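Local coordinates for glycerol trinitrate reductase (Agrobacterium tumefaciens, PDB 5EPD), which is a glycerol trinitrate reductase of the Old Yellow Enzyme family, a TIM-barrel oxidoreductase that probably uses FMN, here crystallised without it, at residues T79-Q84 and L119-V124; I127-L132 and D159-R164; E223-L228 and Q264-Y269; K273-G278 and R306-Y311. All coordinates share one frame; numbering follows the deposited sequence.

Contact 1 is the core contact: it pairs two neighbouring strands of the eight-stranded barrel about 10 Å from the chain centre, chiefly through backbone hydrogen bonds. The other three are partly buried and lie about 18 to 20 Å out. Contact 2 joins two loops and mixes one backbone bond with a serine hydroxyl that receives an N-H; it meets contact 1 through a probable hydrogen bond from Gln83 to the carbonyl of Leu132. Contacts 3 and 4 both use helix 263-276 and are linked by a long, weak ion pair between Asp268 and Arg306. There side chains dominate: an arginine grips an amide in contact 3, and a carboxylate receives a serine in contact 4.

Contact 1 of 4, residues T79-Q84 and L119-V124; sequences TQISQQ and LQLWHV
Ile81 straddles the carbonyl of Trp122, which already holds its backbone: Ile81 N donates to Trp122 O at 3.1 Å. From CB outward, the side chain stays close to that oxygen. CB lies beside it, and CG1, set between the backbone N and the carbonyl carbon (chi1 65°), comes within 3.4 Å of Trp122 O. The CG2 branch turns to the neighbouring residue and meets Leu121 CD2 at 4.0 Å, while the tip, CD1, reaches His123 CD2 at 4.2 Å.

Before this point the pairing is that of parallel strands, with Thr79 N bonded to Gln120 O (3.0 Å) and Trp122 N to Thr79 O (3.0 Å). The Trp122 indole rises from the same face as Gln80, its CE3 3.6 Å from Thr79 N; its ring also meets those of His196 and Tyr201. The polar end of Gln80 turns to Thr91 instead.

Past the strands, Gln84 reaches back with an extended chain. Its OE1 accepts the N-H of His123 NE2 at 2.8 Å, nearly straight at 160°, using a lone pair in the carbonyl plane and lying in the imidazole plane, although amide and ring planes are 45° apart. Within this beta-alpha-beta unit, then, backbone bonds hold the barrel strands in register, and where they stop a directional side-chain bond helps fix the rotation of the His123 ring and ties the two following loops together.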
loop_
_atom_site.group_PDB
_atom_site.type_symbol
_atom_site.label_atom_id
_atom_site.label_comp_id
_atom_site.label_asym_id
_atom_site.label_seq_id
_atom_site.Cartn_x
_atom_site.Cartn_y
_atom_site.Cartn_z
ATOM N N THR A 79 3.864 -3.965 -3.884
ATOM C CA THR A 79 4.573 -4.439 -5.058
ATOM C C THR A 79 6.017 -3.839 -5.013
ATOM O O THR A 79 6.217 -2.616 -5.147
ATOM C CB THR A 79 3.771 -4.059 -6.335
ATOM O OG1 THR A 79 2.592 -4.879 -6.439
ATOM C CG2 THR A 79 4.617 -4.201 -7.636
ATOM N N GLN A 80 7.005 -4.709 -4.759
ATOM C CA GLN A 80 8.424 -4.306 -4.617
ATOM C C GLN A 80 9.049 -3.651 -5.855
ATOM O O GLN A 80 8.859 -4.091 -7.010
ATOM C CB GLN A 80 9.302 -5.480 -4.233
ATOM C CG GLN A 80 9.288 -6.606 -5.262
ATOM C CD GLN A 80 8.453 -7.799 -4.827
ATOM O OE1 GLN A 80 7.484 -7.679 -4.064
ATOM N NE2 GLN A 80 8.822 -8.968 -5.323
ATOM N N ILE A 81 9.816 -2.605 -5.570
ATOM C CA ILE A 81 10.528 -1.833 -6.589
ATOM C C ILE A 81 11.893 -2.469 -6.998
ATOM O O ILE A 81 12.468 -2.117 -8.041
ATOM C CB ILE A 81 10.716 -0.395 -6.082
ATOM C CG1 ILE A 81 11.635 -0.350 -4.845
ATOM C CG2 ILE A 81 9.349 0.208 -5.774
ATOM C CD1 ILE A 81 11.971 1.051 -4.372
ATOM N N SER A 82 12.389 -3.393 -6.168
ATOM C CA SER A 82 13.645 -4.116 -6.374
ATOM C C SER A 82 13.538 -5.402 -5.582
ATOM O O SER A 82 12.650 -5.526 -4.742
ATOM C CB SER A 82 14.792 -3.307 -5.808
ATOM O OG SER A 82 14.595 -3.083 -4.420
ATOM N N GLN A 83 14.428 -6.359 -5.806
ATOM C CA GLN A 83 14.413 -7.594 -4.994
ATOM C C GLN A 83 14.912 -7.328 -3.568
ATOM O O GLN A 83 14.552 -8.044 -2.610
ATOM C CB GLN A 83 15.255 -8.670 -5.660
ATOM C CG GLN A 83 15.153 -10.046 -5.052
ATOM C CD GLN A 83 16.203 -10.965 -5.648
ATOM O OE1 GLN A 83 16.535 -10.843 -6.817
ATOM N NE2 GLN A 83 16.759 -11.857 -4.841
ATOM N N GLN A 84 15.739 -6.293 -3.442
ATOM C CA GLN A 84 16.209 -5.820 -2.165
ATOM C C GLN A 84 14.997 -5.455 -1.298
ATOM O O GLN A 84 14.914 -5.793 -0.095
ATOM C CB GLN A 84 17.108 -4.596 -2.365
ATOM C CG GLN A 84 17.766 -4.117 -1.070
ATOM C CD GLN A 84 18.393 -2.749 -1.193
ATOM O OE1 GLN A 84 17.704 -1.721 -1.232
ATOM N NE2 GLN A 84 19.719 -2.722 -1.227
ATOM N N LEU A 119 -0.995 1.436 -8.343
ATOM C CA LEU A 119 0.010 0.483 -7.818
ATOM C C LEU A 119 0.704 1.005 -6.538
ATOM O O LEU A 119 1.241 2.121 -6.493
ATOM C CB LEU A 119 1.027 0.125 -8.913
ATOM C CG LEU A 119 2.142 -0.874 -8.584
ATOM C CD1 LEU A 119 2.659 -1.610 -9.809
ATOM C CD2 LEU A 119 3.318 -0.171 -7.941
ATOM N N GLN A 120 0.703 0.186 -5.491
ATOM C CA GLN A 120 1.412 0.557 -4.257
ATOM C C GLN A 120 2.872 0.115 -4.286
ATOM O O GLN A 120 3.175 -1.075 -4.206
ATOM C CB GLN A 120 0.731 0.004 -2.991
ATOM C CG GLN A 120 1.296 0.598 -1.701
ATOM C CD GLN A 120 0.810 -0.082 -0.445
ATOM O OE1 GLN A 120 0.891 -1.292 -0.330
ATOM N NE2 GLN A 120 0.351 0.682 0.508
ATOM N N LEU A 121 3.757 1.102 -4.384
ATOM C CA LEU A 121 5.209 0.899 -4.418
ATOM C C LEU A 121 5.846 0.559 -3.065
ATOM O O LEU A 121 5.738 1.333 -2.086
ATOM C CB LEU A 121 5.899 2.163 -4.921
ATOM C CG LEU A 121 5.473 2.609 -6.308
ATOM C CD1 LEU A 121 5.985 4.026 -6.532
ATOM C CD2 LEU A 121 5.975 1.637 -7.367
ATOM N N TRP A 122 6.593 -0.546 -3.057
ATOM C CA TRP A 122 7.079 -1.154 -1.841
ATOM C C TRP A 122 8.604 -1.247 -1.744
ATOM O O TRP A 122 9.286 -1.593 -2.717
ATOM C CB TRP A 122 6.538 -2.574 -1.832
ATOM C CG TRP A 122 6.224 -3.167 -0.523
ATOM C CD1 TRP A 122 6.210 -2.556 0.722
ATOM C CD2 TRP A 122 5.801 -4.515 -0.316
ATOM N NE1 TRP A 122 5.797 -3.462 1.682
ATOM C CE2 TRP A 122 5.531 -4.665 1.067
ATOM C CE3 TRP A 122 5.577 -5.592 -1.174
ATOM C CZ2 TRP A 122 5.076 -5.869 1.606
ATOM C CZ3 TRP A 122 5.129 -6.782 -0.645
ATOM C CH2 TRP A 122 4.880 -6.917 0.732
ATOM N N HIS A 123 9.121 -0.962 -0.552
ATOM C CA HIS A 123 10.436 -1.442 -0.106
ATOM C C HIS A 123 10.271 -1.844 1.362
ATOM O O HIS A 123 10.099 -0.980 2.249
ATOM C CB HIS A 123 11.518 -0.355 -0.239
ATOM C CG HIS A 123 12.917 -0.885 -0.256
ATOM N ND1 HIS A 123 13.363 -1.859 0.612
ATOM C CD2 HIS A 123 13.982 -0.564 -1.032
ATOM C CE1 HIS A 123 14.634 -2.126 0.370
ATOM N NE2 HIS A 123 15.038 -1.344 -0.616
ATOM N N VAL A 124 10.352 -3.145 1.626
ATOM C CA VAL A 124 10.153 -3.659 2.995
ATOM C C VAL A 124 11.215 -3.313 4.047
ATOM O O VAL A 124 10.996 -3.486 5.256
ATOM C CB VAL A 124 9.975 -5.195 3.008
ATOM C CG1 VAL A 124 8.772 -5.576 2.141
ATOM C CG2 VAL A 124 11.263 -5.918 2.608
#

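Contact 2 of 4, residues I127-L132 and D159-R164; sequences ISHVNL and DVSEPR
Ser161 OG is the polar centre of this contact: it accepts the backbone N-H of Val130 at 3.0 Å (angle 155°) and sits over one face of the His129 imidazole, displaced toward the rim. The hydroxyl arrives there because OG stands anti to the carbonyl carbon of Ser161 (chi1 -56°), which also brings it 3.3 Å from His129 CA. Ser161 also uses its backbone: its N donates to Ser128 O at 3.1 Å, two residues before Val130, and the same carbonyl oxygen is approached by Val160 CB at 3.2 Å. Val160 CG1 touches Ile127 CG2 at 4.1 Å.

At the imidazole edge, His129 CD2 faces Asp159 O, 3.4 Å away and near the ring plane. Its ND1 accepts the N-H of Asn131 at 3.2 Å, a donor tilted 20° from that plane. An accepting ND1 is consistent with a neutral ring protonated at NE2. The chemistry implies a junction without any ion pair across it, between the loop after barrel strand 117-122 and the loop between strands 156-159 and 164-165: one backbone N-H from each finds an acceptor in the other, and the Asn131 bond helps set the histidine's rotation, while Ser161 OG and Asp159 O only pack against a face and an edge.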
loop_
_atom_site.group_PDB
_atom_site.type_symbol
_atom_site.label_atom_id
_atom_site.label_comp_id
_atom_site.label_asym_id
_atom_site.label_seq_id
_atom_site.Cartn_x
_atom_site.Cartn_y
_atom_site.Cartn_z
ATOM N N ILE A 127 12.061 -5.791 7.162
ATOM C CA ILE A 127 11.029 -6.841 7.197
ATOM C C ILE A 127 11.191 -7.728 5.958
ATOM O O ILE A 127 10.383 -7.680 5.009
ATOM C CB ILE A 127 9.614 -6.245 7.326
ATOM C CG1 ILE A 127 9.545 -5.371 8.583
ATOM C CG2 ILE A 127 8.565 -7.346 7.465
ATOM C CD1 ILE A 127 8.197 -4.710 8.781
ATOM N N SER A 128 12.266 -8.524 5.995
ATOM C CA SER A 128 12.587 -9.499 4.949
ATOM C C SER A 128 13.416 -10.644 5.530
ATOM O O SER A 128 13.628 -10.731 6.748
ATOM C CB SER A 128 13.347 -8.823 3.798
ATOM O OG SER A 128 13.479 -9.696 2.684
ATOM N N HIS A 129 13.876 -11.526 4.659
ATOM C CA HIS A 129 14.670 -12.676 5.083
ATOM C C HIS A 129 15.771 -12.862 4.056
ATOM O O HIS A 129 15.572 -12.589 2.873
ATOM C CB HIS A 129 13.779 -13.913 5.175
ATOM C CG HIS A 129 14.411 -15.077 5.875
ATOM N ND1 HIS A 129 15.205 -15.997 5.227
ATOM C CD2 HIS A 129 14.329 -15.499 7.160
ATOM C CE1 HIS A 129 15.605 -16.922 6.082
ATOM N NE2 HIS A 129 15.081 -16.648 7.262
ATOM N N VAL A 130 16.935 -13.299 4.514
ATOM C CA VAL A 130 18.093 -13.551 3.626
ATOM C C VAL A 130 17.732 -14.378 2.399
ATOM O O VAL A 130 18.168 -14.093 1.284
ATOM C CB VAL A 130 19.305 -14.169 4.389
ATOM C CG1 VAL A 130 19.960 -13.123 5.264
ATOM C CG2 VAL A 130 18.899 -15.366 5.251
ATOM N N ASN A 131 16.891 -15.372 2.602
ATOM C CA ASN A 131 16.392 -16.204 1.505
ATOM C C ASN A 131 15.715 -15.443 0.345
ATOM O O ASN A 131 15.676 -15.947 -0.782
ATOM C CB ASN A 131 15.451 -17.314 2.044
ATOM C CG ASN A 131 16.194 -18.372 2.859
ATOM O OD1 ASN A 131 17.411 -18.313 3.012
ATOM N ND2 ASN A 131 15.464 -19.337 3.392
ATOM N N LEU A 132 15.171 -14.256 0.594
ATOM C CA LEU A 132 14.527 -13.517 -0.483
ATOM C C LEU A 132 15.471 -12.496 -1.110
ATOM O O LEU A 132 15.205 -12.010 -2.214
ATOM C CB LEU A 132 13.235 -12.836 0.013
ATOM C CG LEU A 132 12.168 -13.755 0.626
ATOM C CD1 LEU A 132 11.154 -12.976 1.445
ATOM C CD2 LEU A 132 11.460 -14.537 -0.462
ATOM N N ASP A 159 11.088 -15.826 11.608
ATOM C CA ASP A 159 11.525 -14.495 12.024
ATOM C C ASP A 159 12.301 -13.825 10.881
ATOM O O ASP A 159 13.035 -14.479 10.123
ATOM C CB ASP A 159 12.383 -14.567 13.279
ATOM C CG ASP A 159 11.670 -15.219 14.433
ATOM O OD1 ASP A 159 10.440 -15.102 14.550
ATOM O OD2 ASP A 159 12.346 -15.881 15.228
ATOM N N VAL A 160 12.101 -12.529 10.736
ATOM C CA VAL A 160 12.878 -11.757 9.784
ATOM C C VAL A 160 14.345 -11.732 10.214
ATOM O O VAL A 160 14.669 -11.929 11.384
ATOM C CB VAL A 160 12.324 -10.321 9.600
ATOM C CG1 VAL A 160 10.947 -10.382 8.925
ATOM C CG2 VAL A 160 12.254 -9.542 10.928
ATOM N N SER A 161 15.228 -11.510 9.248
ATOM C CA SER A 161 16.651 -11.553 9.478
ATOM C C SER A 161 17.147 -10.240 10.056
ATOM O O SER A 161 16.483 -9.196 9.935
ATOM C CB SER A 161 17.360 -11.801 8.158
ATOM O OG SER A 161 16.884 -12.986 7.537
ATOM N N GLU A 162 18.337 -10.313 10.661
ATOM C CA GLU A 162 19.122 -9.144 11.070
ATOM C C GLU A 162 19.426 -8.276 9.840
ATOM O O GLU A 162 19.921 -8.781 8.840
ATOM C CB GLU A 162 20.452 -9.602 11.682
ATOM C CG GLU A 162 20.311 -10.433 12.957
ATOM C CD GLU A 162 19.954 -9.599 14.176
ATOM O OE1 GLU A 162 20.086 -8.349 14.090
ATOM O OE2 GLU A 162 19.548 -10.206 15.211
ATOM N N PRO A 163 19.103 -6.976 9.896
ATOM C CA PRO A 163 19.386 -6.143 8.743
ATOM C C PRO A 163 20.727 -5.423 8.840
ATOM O O PRO A 163 21.267 -5.286 9.925
ATOM C CB PRO A 163 18.265 -5.108 8.808
ATOM C CG PRO A 163 18.011 -4.926 10.278
ATOM C CD PRO A 163 18.246 -6.282 10.888
ATOM N N ARG A 164 21.192 -4.915 7.708
ATOM C CA ARG A 164 22.384 -4.072 7.582
ATOM C C ARG A 164 21.964 -2.601 7.472
ATOM O O ARG A 164 21.062 -2.262 6.683
ATOM C CB ARG A 164 23.134 -4.527 6.316
ATOM C CG ARG A 164 24.252 -3.642 5.766
ATOM C CD ARG A 164 24.860 -4.250 4.489
ATOM N NE ARG A 164 24.096 -3.919 3.283
ATOM C CZ ARG A 164 24.056 -2.706 2.709
ATOM N NH1 ARG A 164 24.719 -1.657 3.209
ATOM N NH2 ARG A 164 23.325 -2.520 1.634
#

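Contact 3 of 4, residues E223-L228 and Q264-Y269; sequences ENRARL and QTQYDY
The backbones of 223-228 and 264-269 remain well apart, with the nearest CA pairs, Glu223 to Tyr269 and Ala226 to Gln266, both at 7.6 Å, a spacing bridged by side chains. Gln266 does so with its amide. CG lies anti to the backbone N, and a bend at chi2 (62°) carries OE1 to Arg225, where one oxygen takes two donors: NE at 2.9 Å and NH2 at 3.0 Å. The guanidinium offers its NE side edge-on, with OE1 close to its plane, while the amide is turned almost perpendicular, the two planes 84° apart. Arg225 NE has a further, weak bond to Ala207 O. The other end of the amide is held as well, since NE2 bonds to Val222 O; this NE2 also lies 3.7 Å from Ala226 CB.

The methyl of Ala226 also meets the edge of the Tyr269 ring, 3.8 Å from CE2. Glu223 crosses that tyrosine at about a right angle, its CG 3.7 Å from Tyr269 OH. Polar grip and aliphatic-aromatic contact thus join Glu223, Arg225 and Ala226, at helix 222-225 and just before helix 227-240, to helix 263-276; helices 227-240 and 263-276 belong to the outer layer around the parallel strands of a TIM barrel.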
loop_
_atom_site.group_PDB
_atom_site.type_symbol
_atom_site.label_atom_id
_atom_site.label_comp_id
_atom_site.label_asym_id
_atom_site.label_seq_id
_atom_site.Cartn_x
_atom_site.Cartn_y
_atom_site.Cartn_z
ATOM N N GLU A 223 12.940 16.180 11.216
ATOM C CA GLU A 223 13.194 16.577 9.835
ATOM C C GLU A 223 14.089 15.581 9.116
ATOM O O GLU A 223 13.878 15.276 7.952
ATOM C CB GLU A 223 13.823 17.987 9.794
ATOM C CG GLU A 223 12.929 19.124 10.335
ATOM C CD GLU A 223 12.941 19.332 11.871
ATOM O OE1 GLU A 223 13.628 18.591 12.616
ATOM O OE2 GLU A 223 12.241 20.267 12.349
ATOM N N ASN A 224 15.090 15.076 9.822
ATOM C CA ASN A 224 15.976 14.093 9.270
ATOM C C ASN A 224 15.334 12.746 9.083
ATOM O O ASN A 224 15.512 12.138 8.028
ATOM C CB ASN A 224 17.178 13.938 10.178
ATOM C CG ASN A 224 18.168 15.046 9.976
ATOM O OD1 ASN A 224 17.866 16.040 9.298
ATOM N ND2 ASN A 224 19.371 14.878 10.518
ATOM N N ARG A 225 14.627 12.267 10.114
ATOM C CA ARG A 225 13.901 10.981 10.054
ATOM C C ARG A 225 12.894 10.955 8.889
ATOM O O ARG A 225 12.677 9.923 8.234
ATOM C CB ARG A 225 13.184 10.701 11.391
ATOM C CG ARG A 225 14.095 10.093 12.452
ATOM C CD ARG A 225 13.295 9.473 13.595
ATOM N NE ARG A 225 12.422 10.491 14.150
ATOM C CZ ARG A 225 12.797 11.406 15.044
ATOM N NH1 ARG A 225 14.036 11.417 15.539
ATOM N NH2 ARG A 225 11.920 12.316 15.459
ATOM N N ALA A 226 12.311 12.120 8.633
ATOM C CA ALA A 226 11.312 12.294 7.598
ATOM C C ALA A 226 11.894 12.443 6.190
ATOM O O ALA A 226 11.133 12.443 5.221
ATOM C CB ALA A 226 10.456 13.510 7.929
ATOM N N ARG A 227 13.221 12.540 6.066
ATOM C CA ARG A 227 13.857 12.926 4.785
ATOM C C ARG A 227 13.731 11.903 3.682
ATOM O O ARG A 227 13.515 12.267 2.539
ATOM C CB ARG A 227 15.347 13.257 4.958
ATOM C CG ARG A 227 16.004 13.853 3.700
ATOM C CD ARG A 227 17.454 14.252 3.943
ATOM N NE ARG A 227 17.673 14.828 5.287
ATOM C CZ ARG A 227 17.345 16.079 5.672
ATOM N NH1 ARG A 227 16.747 16.926 4.836
ATOM N NH2 ARG A 227 17.604 16.502 6.917
ATOM N N LEU A 228 13.904 10.630 3.987
ATOM C CA LEU A 228 13.817 9.644 2.907
ATOM C C LEU A 228 12.393 9.594 2.364
ATOM O O LEU A 228 12.200 9.680 1.149
ATOM C CB LEU A 228 14.277 8.266 3.355
ATOM C CG LEU A 228 14.401 7.205 2.263
ATOM C CD1 LEU A 228 15.445 7.610 1.231
ATOM C CD2 LEU A 228 14.727 5.862 2.882
ATOM N N GLN A 264 2.724 12.560 16.749
ATOM C CA GLN A 264 2.011 13.768 16.370
ATOM C C GLN A 264 2.955 14.819 15.719
ATOM O O GLN A 264 2.698 15.298 14.604
ATOM C CB GLN A 264 1.289 14.371 17.587
ATOM C CG GLN A 264 0.255 15.416 17.194
ATOM C CD GLN A 264 -0.962 14.805 16.495
ATOM O OE1 GLN A 264 -1.718 14.058 17.110
ATOM N NE2 GLN A 264 -1.159 15.136 15.210
ATOM N N THR A 265 4.041 15.158 16.413
ATOM C CA THR A 265 5.050 16.066 15.870
ATOM C C THR A 265 5.601 15.513 14.560
ATOM O O THR A 265 5.735 16.233 13.563
ATOM C CB THR A 265 6.223 16.254 16.861
ATOM O OG1 THR A 265 5.708 16.695 18.128
ATOM C CG2 THR A 265 7.227 17.270 16.326
ATOM N N GLN A 266 5.916 14.220 14.576
ATOM C CA GLN A 266 6.523 13.556 13.424
ATOM C C GLN A 266 5.620 13.663 12.204
ATOM O O GLN A 266 6.110 13.966 11.086
ATOM C CB GLN A 266 6.819 12.085 13.742
ATOM C CG GLN A 266 7.637 11.345 12.683
ATOM C CD GLN A 266 9.032 11.916 12.471
ATOM O OE1 GLN A 266 9.939 11.748 13.317
ATOM N NE2 GLN A 266 9.230 12.580 11.323
ATOM N N TYR A 267 4.313 13.416 12.401
ATOM C CA TYR A 267 3.389 13.257 11.246
ATOM C C TYR A 267 2.669 14.542 10.850
ATOM O O TYR A 267 2.221 14.659 9.708
ATOM C CB TYR A 267 2.433 12.063 11.433
ATOM C CG TYR A 267 3.125 10.748 11.114
ATOM C CD1 TYR A 267 3.889 10.093 12.083
ATOM C CD2 TYR A 267 3.058 10.186 9.841
ATOM C CE1 TYR A 267 4.575 8.924 11.792
ATOM C CE2 TYR A 267 3.734 9.006 9.538
ATOM C CZ TYR A 267 4.494 8.385 10.521
ATOM O OH TYR A 267 5.180 7.229 10.262
ATOM N N ASP A 268 2.575 15.502 11.780
ATOM C CA ASP A 268 2.199 16.880 11.430
ATOM C C ASP A 268 3.242 17.465 10.474
ATOM O O ASP A 268 2.887 18.110 9.469
ATOM C CB ASP A 268 2.145 17.783 12.667
ATOM C CG ASP A 268 0.954 17.519 13.538
ATOM O OD1 ASP A 268 0.004 16.827 13.103
ATOM O OD2 ASP A 268 0.965 18.020 14.674
ATOM N N TYR A 269 4.522 17.250 10.808
ATOM C CA TYR A 269 5.632 17.670 9.941
ATOM C C TYR A 269 5.560 17.044 8.540
ATOM O O TYR A 269 5.545 17.758 7.519
ATOM C CB TYR A 269 6.997 17.335 10.571
ATOM C CG TYR A 269 8.135 17.761 9.661
ATOM C CD1 TYR A 269 8.505 19.102 9.576
ATOM C CD2 TYR A 269 8.803 16.839 8.835
ATOM C CE1 TYR A 269 9.526 19.523 8.731
ATOM C CE2 TYR A 269 9.831 17.251 7.979
ATOM C CZ TYR A 269 10.193 18.600 7.932
ATOM O OH TYR A 269 11.214 19.062 7.105
#

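Contact 4 of 4, residues K273-G278 and R306-Y311; sequences KLDALG and RFSRTY
Asp275 and Ser308 meet with the carboxylate turned so that one oxygen does all the accepting across the contact. Its CG lies anti to the backbone N (chi1 -168°), sending OD1 toward the loop that follows helix 300-306. Ser308 OG donates to Asp275 OD1 at 2.9 Å along the syn lone pair, whereas Ser308 N, also 2.9 Å from Asp275 OD1, comes from above, 62° out of the carboxylate plane. The serine thus holds the oxygen with hydroxyl and amide from different directions.

Phe307 presents two aspects to the helix. Asp275 OD1 stands over one face of the ring, 3.9 Å from CD1, while the edge points at the Leu274 backbone, with CE1 4.1 Å from Leu274 C. The phenyl ring also packs against Ile279 and Ile282, placing it between the helix and strand 281-284.

One face of the Arg309 guanidinium is turned to Gly278 O, which lies toward its rim, and NH1 is 3.4 Å from Gly278 CA. A water gives a 2.8 Å bond to Asp275 OD1 and accepts a weak one from Arg309 NH1; the charged atoms, Asp275 OD1 and Arg309 NH1, are 4.9 Å apart, so the water gives at most a weak link between them.

The C-terminal end of helix 263-276 is thereby joined to the loop between helix 300-306 and barrel strand 310-313. Two serine donors, a water and a nearby cation would all tend to stabilise Asp275 as an anion, although Arg306 O, an acceptor 3.2 Å from OD2, probably works against this.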
loop_
_atom_site.group_PDB
_atom_site.type_symbol
_atom_site.label_atom_id
_atom_site.label_comp_id
_atom_site.label_asym_id
_atom_site.label_seq_id
_atom_site.Cartn_x
_atom_site.Cartn_y
_atom_site.Cartn_z
ATOM N N LYS A 273 4.776 18.814 4.848
ATOM C CA LYS A 273 5.680 18.667 3.723
ATOM C C LYS A 273 5.051 17.937 2.523
ATOM O O LYS A 273 5.325 18.275 1.361
ATOM C CB LYS A 273 6.932 17.951 4.204
ATOM C CG LYS A 273 7.802 18.851 5.066
ATOM C CD LYS A 273 8.613 19.789 4.175
ATOM C CE LYS A 273 9.600 20.633 4.961
ATOM N NZ LYS A 273 9.093 22.011 5.203
ATOM N N LEU A 274 4.217 16.937 2.800
ATOM C CA LEU A 274 3.520 16.231 1.724
ATOM C C LEU A 274 2.581 17.182 1.031
ATOM O O LEU A 274 2.552 17.216 -0.193
ATOM C CB LEU A 274 2.738 15.019 2.234
ATOM C CG LEU A 274 3.600 13.830 2.623
ATOM C CD1 LEU A 274 2.770 12.882 3.489
ATOM C CD2 LEU A 274 4.169 13.143 1.382
ATOM N N ASP A 275 1.827 17.961 1.803
ATOM C CA ASP A 275 0.919 18.931 1.209
ATOM C C ASP A 275 1.667 19.926 0.324
ATOM O O ASP A 275 1.186 20.305 -0.753
ATOM C CB ASP A 275 0.156 19.693 2.276
ATOM C CG ASP A 275 -0.988 20.502 1.697
ATOM O OD1 ASP A 275 -1.768 19.959 0.883
ATOM O OD2 ASP A 275 -1.110 21.687 2.047
ATOM N N ALA A 276 2.848 20.326 0.774
ATOM C CA ALA A 276 3.683 21.256 0.029
ATOM C C ALA A 276 4.084 20.703 -1.332
ATOM O O ALA A 276 4.203 21.474 -2.286
ATOM C CB ALA A 276 4.930 21.631 0.832
ATOM N N LEU A 277 4.301 19.385 -1.424
ATOM C CA LEU A 277 4.636 18.736 -2.709
ATOM C C LEU A 277 3.447 18.668 -3.682
ATOM O O LEU A 277 3.631 18.342 -4.858
ATOM C CB LEU A 277 5.188 17.325 -2.478
ATOM C CG LEU A 277 6.602 17.241 -1.914
ATOM C CD1 LEU A 277 6.923 15.862 -1.335
ATOM C CD2 LEU A 277 7.585 17.609 -3.011
ATOM N N GLY A 278 2.237 18.951 -3.197
ATOM C CA GLY A 278 1.049 19.039 -4.061
ATOM C C GLY A 278 0.426 17.706 -4.443
ATOM O O GLY A 278 -0.404 17.641 -5.344
ATOM N N ARG A 306 -4.004 19.832 7.760
ATOM C CA ARG A 306 -2.752 20.185 7.099
ATOM C C ARG A 306 -2.728 19.813 5.645
ATOM O O ARG A 306 -2.015 20.435 4.862
ATOM C CB ARG A 306 -1.587 19.492 7.783
ATOM C CG ARG A 306 -1.328 20.057 9.149
ATOM C CD ARG A 306 -0.377 19.189 9.944
ATOM N NE ARG A 306 -0.437 19.568 11.349
ATOM C CZ ARG A 306 0.121 20.661 11.856
ATOM N NH1 ARG A 306 0.818 21.485 11.084
ATOM N NH2 ARG A 306 -0.001 20.910 13.142
ATOM N N PHE A 307 -3.465 18.774 5.284
ATOM C CA PHE A 307 -3.444 18.301 3.912
ATOM C C PHE A 307 -4.662 18.878 3.177
ATOM O O PHE A 307 -5.812 18.775 3.616
ATOM C CB PHE A 307 -3.376 16.757 3.850
ATOM C CG PHE A 307 -2.992 16.229 2.486
ATOM C CD1 PHE A 307 -1.654 16.267 2.051
ATOM C CD2 PHE A 307 -3.962 15.735 1.618
ATOM C CE1 PHE A 307 -1.309 15.803 0.792
ATOM C CE2 PHE A 307 -3.616 15.288 0.357
ATOM C CZ PHE A 307 -2.297 15.318 -0.057
ATOM N N SER A 308 -4.386 19.495 2.041
ATOM C CA SER A 308 -5.372 20.300 1.349
ATOM C C SER A 308 -6.097 19.523 0.225
ATOM O O SER A 308 -7.047 20.025 -0.352
ATOM C CB SER A 308 -4.671 21.544 0.780
ATOM O OG SER A 308 -3.989 21.240 -0.433
ATOM N N ARG A 309 -5.626 18.325 -0.101
ATOM C CA ARG A 309 -6.266 17.474 -1.112
ATOM C C ARG A 309 -6.990 16.291 -0.441
ATOM O O ARG A 309 -7.385 16.380 0.727
ATOM C CB ARG A 309 -5.197 16.989 -2.098
ATOM C CG ARG A 309 -5.072 17.803 -3.370
ATOM C CD ARG A 309 -4.246 19.054 -3.187
ATOM N NE ARG A 309 -4.023 19.691 -4.483
ATOM C CZ ARG A 309 -2.962 20.434 -4.812
ATOM N NH1 ARG A 309 -1.958 20.648 -3.962
ATOM N NH2 ARG A 309 -2.899 20.967 -6.023
ATOM N N THR A 310 -7.141 15.180 -1.168
ATOM C CA THR A 310 -7.831 13.974 -0.669
ATOM C C THR A 310 -7.196 13.263 0.541
ATOM O O THR A 310 -5.972 13.053 0.616
ATOM C CB THR A 310 -7.971 12.948 -1.794
ATOM O OG1 THR A 310 -8.560 13.599 -2.920
ATOM C CG2 THR A 310 -8.824 11.739 -1.370
ATOM N N TYR A 311 -8.062 12.899 1.483
ATOM C CA TYR A 311 -7.699 12.050 2.620
ATOM C C TYR A 311 -8.462 10.730 2.401
ATOM O O TYR A 311 -9.692 10.712 2.262
ATOM C CB TYR A 311 -8.099 12.747 3.913
ATOM C CG TYR A 311 -7.693 12.097 5.224
ATOM C CD1 TYR A 311 -8.303 10.916 5.691
ATOM C CD2 TYR A 311 -6.758 12.721 6.059
ATOM C CE1 TYR A 311 -7.948 10.370 6.938
ATOM C CE2 TYR A 311 -6.406 12.189 7.299
ATOM C CZ TYR A 311 -6.993 11.025 7.744
ATOM O OH TYR A 311 -6.606 10.544 8.983
HETATM O O HOH W 1 -1.887 18.332 -1.357
#